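PDB 2Q88: putative ABC transporter amino acid-binding protein from Sinorhizobium meliloti, which binds ectoine and probably delivers this compatible solute to an ABC transporter for uptake in osmoprotection. Local coordinates for residues 98-103 against 198-203. Sequence-based numbering, arbitrary orientation.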
loop_
_atom_site.group_PDB
_atom_site.type_symbol
_atom_site.label_atom_id
_atom_site.label_comp_id
_atom_site.label_asym_id
_atom_site.label_seq_id
_atom_site.Cartn_x
_atom_site.Cartn_y
_atom_site.Cartn_z
ATOM N N CYS A 98 -6.639 -0.401 -5.690
ATOM C CA CYS A 98 -6.671 -1.852 -5.860
ATOM C C CYS A 98 -5.481 -2.318 -6.683
ATOM O O CYS A 98 -5.097 -1.653 -7.635
ATOM C CB CYS A 98 -7.974 -2.255 -6.554
ATOM S SG CYS A 98 -9.444 -1.867 -5.584
ATOM N N ASP A 99 -4.884 -3.448 -6.308
ATOM C CA ASP A 99 -3.792 -4.020 -7.099
ATOM C C ASP A 99 -3.537 -5.485 -6.790
ATOM O O ASP A 99 -3.847 -5.974 -5.697
ATOM C CB ASP A 99 -2.486 -3.232 -6.912
ATOM C CG ASP A 99 -1.615 -3.234 -8.176
ATOM O OD1 ASP A 99 -2.088 -3.665 -9.251
ATOM O OD2 ASP A 99 -0.447 -2.820 -8.204
ATOM N N ALA A 100 -2.959 -6.166 -7.773
ATOM C CA ALA A 100 -2.488 -7.532 -7.625
ATOM C C ALA A 100 -1.024 -7.495 -7.169
ATOM O O ALA A 100 -0.410 -6.428 -7.137
ATOM C CB ALA A 100 -2.617 -8.245 -8.949
ATOM N N GLU A 101 -0.469 -8.661 -6.834
ATOM C CA GLU A 101 0.918 -8.768 -6.389
ATOM C C GLU A 101 1.794 -9.229 -7.546
ATOM O O GLU A 101 1.334 -9.965 -8.429
ATOM C CB GLU A 101 1.054 -9.758 -5.215
ATOM C CG GLU A 101 0.161 -9.474 -4.010
ATOM C CD GLU A 101 0.741 -8.400 -3.101
ATOM O OE1 GLU A 101 1.491 -7.534 -3.606
ATOM O OE2 GLU A 101 0.474 -8.433 -1.882
ATOM N N ALA A 102 3.050 -8.795 -7.538
ATOM C CA ALA A 102 4.006 -9.158 -8.581
ATOM C C ALA A 102 5.340 -9.638 -7.998
ATOM O O ALA A 102 5.603 -9.454 -6.813
ATOM C CB ALA A 102 4.227 -7.989 -9.542
ATOM N N PHE A 103 6.156 -10.274 -8.845
ATOM C CA PHE A 103 7.539 -10.633 -8.532
ATOM C C PHE A 103 8.481 -9.933 -9.495
ATOM O O PHE A 103 8.200 -9.870 -10.701
ATOM C CB PHE A 103 7.788 -12.121 -8.771
ATOM C CG PHE A 103 7.173 -13.044 -7.762
ATOM C CD1 PHE A 103 6.757 -12.603 -6.518
ATOM C CD2 PHE A 103 7.086 -14.406 -8.054
ATOM C CE1 PHE A 103 6.207 -13.518 -5.579
ATOM C CE2 PHE A 103 6.557 -15.301 -7.141
ATOM C CZ PHE A 103 6.109 -14.853 -5.905
ATOM N N ALA A 198 -2.099 -15.630 -5.633
ATOM C CA ALA A 198 -2.121 -14.508 -4.696
ATOM C C ALA A 198 -3.444 -13.750 -4.825
ATOM O O ALA A 198 -3.995 -13.668 -5.926
ATOM C CB ALA A 198 -0.944 -13.582 -4.966
ATOM N N PRO A 199 -3.959 -13.205 -3.717
ATOM C CA PRO A 199 -5.187 -12.401 -3.756
ATOM C C PRO A 199 -4.958 -11.060 -4.442
ATOM O O PRO A 199 -3.826 -10.590 -4.530
ATOM C CB PRO A 199 -5.500 -12.155 -2.270
ATOM C CG PRO A 199 -4.666 -13.125 -1.517
ATOM C CD PRO A 199 -3.429 -13.322 -2.347
ATOM N N VAL A 200 -6.028 -10.466 -4.952
ATOM C CA VAL A 200 -5.991 -9.063 -5.339
ATOM C C VAL A 200 -6.476 -8.326 -4.103
ATOM O O VAL A 200 -7.384 -8.801 -3.405
ATOM C CB VAL A 200 -6.861 -8.778 -6.571
ATOM C CG1 VAL A 200 -6.851 -7.282 -6.926
ATOM C CG2 VAL A 200 -6.359 -9.592 -7.759
ATOM N N TYR A 201 -5.834 -7.200 -3.807
ATOM C CA TYR A 201 -6.113 -6.420 -2.616
ATOM C C TYR A 201 -6.595 -5.034 -3.025
ATOM O O TYR A 201 -6.308 -4.586 -4.135
ATOM C CB TYR A 201 -4.833 -6.236 -1.798
ATOM C CG TYR A 201 -4.324 -7.454 -1.070
ATOM C CD1 TYR A 201 -4.991 -7.951 0.051
ATOM C CD2 TYR A 201 -3.162 -8.097 -1.484
ATOM C CE1 TYR A 201 -4.524 -9.068 0.726
ATOM C CE2 TYR A 201 -2.681 -9.222 -0.810
ATOM C CZ TYR A 201 -3.371 -9.695 0.293
ATOM O OH TYR A 201 -2.920 -10.807 0.962
ATOM N N CYS A 202 -7.327 -4.381 -2.123
ATOM C CA CYS A 202 -7.591 -2.942 -2.202
ATOM C C CYS A 202 -7.274 -2.286 -0.872
ATOM O O CYS A 202 -7.467 -2.881 0.187
ATOM C CB CYS A 202 -9.058 -2.644 -2.527
ATOM S SG CYS A 202 -9.680 -3.259 -4.098
ATOM N N ASP A 203 -6.807 -1.047 -0.924
ATOM C CA ASP A 203 -6.583 -0.284 0.289
ATOM C C ASP A 203 -7.756 0.662 0.617
ATOM O O ASP A 203 -8.781 0.675 -0.063
ATOM C CB ASP A 203 -5.257 0.492 0.195
ATOM C CG ASP A 203 -5.415 1.886 -0.397
ATOM O OD1 ASP A 203 -6.371 2.124 -1.168
ATOM O OD2 ASP A 203 -4.629 2.823 -0.127
HETATM O O HOH W 1 -2.229 -10.782 -6.940
#
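D99 and Y201 form an antiparallel hydrogen-bonded pair, with D99 N to Y201 O at 2.8 Å and Y201 N to D99 O at 3.0 Å. Next along, C98 and C202 are a non-hydrogen-bonded pair whose CA atoms lie 3.9 Å apart, joined by a disulfide with chi3 of 99°. In both cysteines SG is anti to the carbonyl carbon, which brings the sulfurs together on the face turned away from the D99 and Y201 side chains. V200 CG1 packs against D99 O at 3.5 Å, beside the paired residues. Past A100 and V200 the segments diverge, and a water bridges E101 N and P199 O. E101, its chain bent at chi2, sends OE2 to within 3.4 Å of Y201 CE2, the carboxylate plane 79° from the ring. T134 OG1 hydrogen-bonds the same oxygen, while the Y201 ring lies nearly parallel to that of F81; both partners line the ectoine pocket. Without the carboxylate of E101, as with an alanine here, T134 OG1 is likely to lose this partner and a gap would open beside the Y201 ring. Disulfide and backbone bonds thus fix the register at one end of this crossover between the lobes, whereas at the other E101, about 6 Å from the bound ectoine, brings OE1 close to E135 OE2, a nearness that would probably favour a shared proton.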